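Local coordinates for rRNA adenine N-6-methyltransferase (Saccharopolyspora erythraea, PDB 6NVM), which dimethylates a single adenine of 23S rRNA with S-adenosyl-L-methionine as methyl donor, which lowers the affinity of ribosomes for macrolide, lincosamide and streptogramin B antibiotics, at residues T166-E169 / F170-R174; E198-R202 / R203-P207. All coordinates share one frame; numbering follows the deposited sequence.

Contact 1: residues T166-E169 / F170-R174; sequences TQLE and FARKR
Two first torsions bring Leu168 and Arg172 together one helical turn apart: CG of Leu168 is anti to the leucine backbone N (chi1 176°), whereas in Arg172 it is the carbonyl carbon that CG faces away from (chi1 -73°), and from there the arginine runs extended to NE. The two side chains meet at a slant. CD1 of Leu168 lies 3.6 Å from NE of Arg172, and CD2 comes over one face of the guanidinium, 3.8 Å from NH2, so one methyl lies over the flat group and the other sits beside NE. The Glu169 carboxylate oxygen OE2 stands well out of the guanidinium plane, 4.2 Å from NH1 of Arg172; no N-H points at it, and any attraction is probably only that of opposite charges nearby.

The first turn of the helix is fastened at Gln167, its N-cap residue. The backbone O of Gln167 accepts two bonds, from N of Ala171 at 3.2 Å and from OG1 of Thr166 at 3.0 Å. That hydroxyl also lies 3.5 Å from CB of Ala171 and approaches CD1 of Phe170. On the next turn CG of Arg174 lies 3.6 Å above one face of the Phe170 ring, offset toward the rim, while CZ of that ring lies over the centre of the Arg174 guanidinium.

The contact is thus a strand-to-helix junction, where strand 159-167 passes directly into helix 168-175. Phe170 leans on Thr146 and Ser147 of helix 146-155 and on Met216 of strand 213-220, while Leu168 and Arg172 both touch Phe196 of strand 192-200.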
loop_
_atom_site.group_PDB
_atom_site.type_symbol
_atom_site.label_atom_id
_atom_site.label_comp_id
_atom_site.label_asym_id
_atom_site.label_seq_id
_atom_site.Cartn_x
_atom_site.Cartn_y
_atom_site.Cartn_z
ATOM N N THR A 166 5.976 6.721 -4.373
ATOM C CA THR A 166 5.932 7.549 -3.173
ATOM C C THR A 166 7.339 8.029 -2.843
ATOM O O THR A 166 8.317 7.641 -3.481
ATOM C CB THR A 166 5.350 6.776 -1.980
ATOM O OG1 THR A 166 6.288 5.779 -1.545
ATOM C CG2 THR A 166 4.040 6.102 -2.357
ATOM N N GLN A 167 7.445 8.872 -1.822
ATOM C CA GLN A 167 8.760 9.173 -1.278
ATOM C C GLN A 167 9.404 7.889 -0.771
ATOM O O GLN A 167 8.722 6.951 -0.344
ATOM C CB GLN A 167 8.664 10.203 -0.152
ATOM C CG GLN A 167 8.351 11.608 -0.635
ATOM C CD GLN A 167 8.518 12.652 0.453
ATOM O OE1 GLN A 167 8.667 12.324 1.630
ATOM N NE2 GLN A 167 8.498 13.920 0.060
ATOM N N LEU A 168 10.735 7.850 -0.831
ATOM C CA LEU A 168 11.467 6.635 -0.480
ATOM C C LEU A 168 11.209 6.218 0.964
ATOM O O LEU A 168 10.942 5.042 1.246
ATOM C CB LEU A 168 12.963 6.845 -0.719
ATOM C CG LEU A 168 13.891 5.694 -0.321
ATOM C CD1 LEU A 168 13.544 4.416 -1.074
ATOM C CD2 LEU A 168 15.348 6.086 -0.553
ATOM N N GLU A 169 11.303 7.162 1.904
ATOM C CA GLU A 169 11.205 6.783 3.311
ATOM C C GLU A 169 9.810 6.276 3.654
ATOM O O GLU A 169 9.662 5.334 4.446
ATOM C CB GLU A 169 11.592 7.963 4.204
ATOM C CG GLU A 169 13.098 8.154 4.335
ATOM C CD GLU A 169 13.795 6.926 4.902
ATOM O OE1 GLU A 169 13.150 6.169 5.659
ATOM O OE2 GLU A 169 14.982 6.707 4.579
ATOM N N PHE A 170 8.775 6.877 3.068
ATOM C CA PHE A 170 7.419 6.379 3.273
ATOM C C PHE A 170 7.307 4.921 2.852
ATOM O O PHE A 170 6.731 4.093 3.569
ATOM C CB PHE A 170 6.428 7.243 2.492
ATOM C CG PHE A 170 5.003 6.795 2.625
ATOM C CD1 PHE A 170 4.498 5.783 1.817
ATOM C CD2 PHE A 170 4.170 7.377 3.569
ATOM C CE1 PHE A 170 3.187 5.360 1.945
ATOM C CE2 PHE A 170 2.857 6.966 3.704
ATOM C CZ PHE A 170 2.363 5.955 2.890
ATOM N N ALA A 171 7.852 4.589 1.678
ATOM C CA ALA A 171 7.734 3.231 1.158
ATOM C C ALA A 171 8.518 2.240 2.007
ATOM O O ALA A 171 8.079 1.101 2.205
ATOM C CB ALA A 171 8.212 3.184 -0.292
ATOM N N ARG A 172 9.694 2.643 2.492
ATOM C CA ARG A 172 10.493 1.741 3.316
ATOM C C ARG A 172 9.781 1.402 4.622
ATOM O O ARG A 172 9.758 0.239 5.041
ATOM C CB ARG A 172 11.860 2.364 3.600
ATOM C CG ARG A 172 12.803 2.388 2.404
ATOM C CD ARG A 172 14.225 2.683 2.851
ATOM N NE ARG A 172 15.161 2.773 1.736
ATOM C CZ ARG A 172 16.454 3.056 1.868
ATOM N NH1 ARG A 172 16.970 3.276 3.070
ATOM N NH2 ARG A 172 17.234 3.118 0.798
ATOM N N LYS A 173 9.196 2.402 5.281
ATOM C CA LYS A 173 8.508 2.140 6.540
ATOM C C LYS A 173 7.300 1.233 6.326
ATOM O O LYS A 173 7.089 0.273 7.079
ATOM C CB LYS A 173 8.082 3.455 7.194
ATOM C CG LYS A 173 7.820 3.322 8.691
ATOM C CD LYS A 173 7.180 4.572 9.292
ATOM C CE LYS A 173 5.697 4.666 8.958
ATOM N NZ LYS A 173 4.954 5.529 9.921
ATOM N N ARG A 174 6.497 1.520 5.294
ATOM C CA ARG A 174 5.263 0.773 5.074
ATOM C C ARG A 174 5.516 -0.645 4.581
ATOM O O ARG A 174 4.609 -1.480 4.648
ATOM C CB ARG A 174 4.370 1.514 4.071
ATOM C CG ARG A 174 3.885 2.885 4.542
ATOM C CD ARG A 174 2.983 2.785 5.770
ATOM N NE ARG A 174 2.472 4.091 6.192
ATOM C CZ ARG A 174 1.254 4.563 5.927
ATOM N NH1 ARG A 174 0.376 3.848 5.235
ATOM N NH2 ARG A 174 0.905 5.767 6.361
#

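Contact 2: residues E198-R202 / R203-P207; sequences EKVDR and RLFKP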
loop_
_atom_site.group_PDB
_atom_site.type_symbol
_atom_site.label_atom_id
_atom_site.label_comp_id
_atom_site.label_asym_id
_atom_site.label_seq_id
_atom_site.Cartn_x
_atom_site.Cartn_y
_atom_site.Cartn_z
ATOM N N GLU A 198 11.219 -0.940 -5.758
ATOM C CA GLU A 198 12.543 -0.382 -6.020
ATOM C C GLU A 198 12.573 1.096 -5.654
ATOM O O GLU A 198 11.549 1.784 -5.659
ATOM C CB GLU A 198 12.948 -0.562 -7.490
ATOM C CG GLU A 198 12.152 0.308 -8.461
ATOM C CD GLU A 198 12.586 0.124 -9.910
ATOM O OE1 GLU A 198 13.055 -0.980 -10.256
ATOM O OE2 GLU A 198 12.464 1.090 -10.697
ATOM N N LYS A 199 13.778 1.574 -5.360
ATOM C CA LYS A 199 14.021 3.001 -5.218
ATOM C C LYS A 199 13.985 3.682 -6.582
ATOM O O LYS A 199 14.344 3.093 -7.604
ATOM C CB LYS A 199 15.380 3.237 -4.553
ATOM C CG LYS A 199 15.792 4.700 -4.424
ATOM C CD LYS A 199 17.214 4.822 -3.887
ATOM C CE LYS A 199 17.659 6.274 -3.804
ATOM N NZ LYS A 199 19.092 6.400 -3.424
ATOM N N VAL A 200 13.556 4.942 -6.593
ATOM C CA VAL A 200 13.502 5.747 -7.812
ATOM C C VAL A 200 14.258 7.040 -7.536
ATOM O O VAL A 200 13.810 7.866 -6.732
ATOM C CB VAL A 200 12.063 6.041 -8.257
ATOM C CG1 VAL A 200 12.054 6.846 -9.559
ATOM C CG2 VAL A 200 11.288 4.749 -8.434
ATOM N N ASP A 201 15.388 7.228 -8.212
ATOM C CA ASP A 201 16.248 8.373 -7.936
ATOM C C ASP A 201 15.564 9.679 -8.331
ATOM O O ASP A 201 14.845 9.750 -9.334
ATOM C CB ASP A 201 17.575 8.222 -8.677
ATOM C CG ASP A 201 18.641 9.171 -8.162
ATOM O OD1 ASP A 201 18.461 10.402 -8.278
ATOM O OD2 ASP A 201 19.656 8.682 -7.625
ATOM N N ARG A 202 15.798 10.720 -7.526
ATOM C CA ARG A 202 15.198 12.028 -7.775
ATOM C C ARG A 202 15.491 12.550 -9.178
ATOM O O ARG A 202 14.649 13.233 -9.772
ATOM C CB ARG A 202 15.698 13.035 -6.734
ATOM C CG ARG A 202 17.214 13.213 -6.710
ATOM C CD ARG A 202 17.640 14.319 -5.752
ATOM N NE ARG A 202 17.446 13.952 -4.348
ATOM C CZ ARG A 202 18.408 13.549 -3.522
ATOM N NH1 ARG A 202 19.666 13.452 -3.932
ATOM N NH2 ARG A 202 18.110 13.242 -2.266
ATOM N N ARG A 203 16.671 12.254 -9.727
ATOM C CA ARG A 203 17.044 12.823 -11.018
ATOM C C ARG A 203 16.204 12.289 -12.172
ATOM O O ARG A 203 16.300 12.826 -13.281
ATOM C CB ARG A 203 18.527 12.572 -11.307
ATOM C CG ARG A 203 18.915 11.113 -11.470
ATOM C CD ARG A 203 20.285 10.990 -12.119
ATOM N NE ARG A 203 21.300 11.770 -11.414
ATOM C CZ ARG A 203 22.555 11.915 -11.829
ATOM N NH1 ARG A 203 22.962 11.335 -12.950
ATOM N NH2 ARG A 203 23.406 12.644 -11.121
ATOM N N LEU A 204 15.386 11.262 -11.945
ATOM C CA LEU A 204 14.522 10.733 -12.991
ATOM C C LEU A 204 13.217 11.507 -13.129
ATOM O O LEU A 204 12.407 11.170 -14.001
ATOM C CB LEU A 204 14.223 9.255 -12.724
ATOM C CG LEU A 204 15.444 8.336 -12.626
ATOM C CD1 LEU A 204 15.012 6.895 -12.413
ATOM C CD2 LEU A 204 16.339 8.450 -13.858
ATOM N N PHE A 205 12.997 12.527 -12.307
ATOM C CA PHE A 205 11.791 13.338 -12.348
ATOM C C PHE A 205 12.100 14.706 -12.946
ATOM O O PHE A 205 13.258 15.089 -13.129
ATOM C CB PHE A 205 11.196 13.507 -10.944
ATOM C CG PHE A 205 10.734 12.221 -10.309
ATOM C CD1 PHE A 205 11.637 11.384 -9.672
ATOM C CD2 PHE A 205 9.391 11.867 -10.323
ATOM C CE1 PHE A 205 11.212 10.207 -9.076
ATOM C CE2 PHE A 205 8.962 10.693 -9.732
ATOM C CZ PHE A 205 9.874 9.859 -9.107
ATOM N N LYS A 206 11.034 15.449 -13.245
ATOM C CA LYS A 206 11.146 16.831 -13.695
ATOM C C LYS A 206 9.939 17.631 -13.215
ATOM O O LYS A 206 8.797 17.309 -13.569
ATOM C CB LYS A 206 11.264 16.905 -15.218
ATOM C CG LYS A 206 11.428 18.321 -15.747
ATOM C CD LYS A 206 11.512 18.348 -17.261
ATOM C CE LYS A 206 11.641 19.771 -17.778
ATOM N NZ LYS A 206 11.704 19.817 -19.265
ATOM N N PRO A 207 10.144 18.673 -12.398
ATOM C CA PRO A 207 11.473 19.070 -11.921
ATOM C C PRO A 207 12.054 18.062 -10.935
ATOM O O PRO A 207 11.322 17.216 -10.422
ATOM C CB PRO A 207 11.210 20.414 -11.239
ATOM C CG PRO A 207 9.790 20.332 -10.797
ATOM C CD PRO A 207 9.082 19.545 -11.864
#
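Val200 and Phe205 cross at about a right angle where a short 3-10 turn carries the chain from the edge strand 192-200 of the Rossmann-like methyltransferase sheet into the small strand 205-206. CG1 of Val200 reaches CE1 of the Phe205 ring at 3.5 Å and also borders CD1 of Leu204, so one valine branch serves both apolar neighbours. The same ring turns its edge to the turn: the backbone O of Arg202 lies in its plane, 3.5 Å from CD1 of Phe205. Two backbone bonds close the turn, Leu204 N to Asp201 O and Phe205 N to Arg202 O, both reaching three residues back, as in a 3-10 turn.

Asp201 and Arg203 meet differently. Their side chains run at a slant, with carboxylate and guanidinium planes 71° apart, and OD1 of Asp201 stays 4.4 Å from NE of Arg203, beyond a salt bridge. The aspartate instead forms an Asx turn. Its trans first torsion (chi1 -165°) brings OD1 to the backbone of Arg203, and OD1 of Asp201 receives the N-H of Arg203 on its anti lone pair in a nearly straight bond, 3.0 Å from N to OD1 with an N-H...O angle of 177°.

In the fold
Contacts 1 and 2 follow one another along the chain, their centres 14 Å apart, and show how one sheet passes its strand ends on to a helix start and a 3-10 turn: contact 1 leaves strand 159-167, contact 2 leaves strand 192-200, with strand 213-220 between them. They touch where CD2 of Leu168 packs on CE of Lys199 at 4.0 Å. Contact 2 adjoins residues predicted to bind S-adenosyl-L-methionine; contact 1 lies farther off. Measured between side chains, Phe205 is about 4 Å from both Asn51 and Leu53, whereas Gln167 is about 7 Å from Asn51 and Thr166 about 8 Å from Ala140.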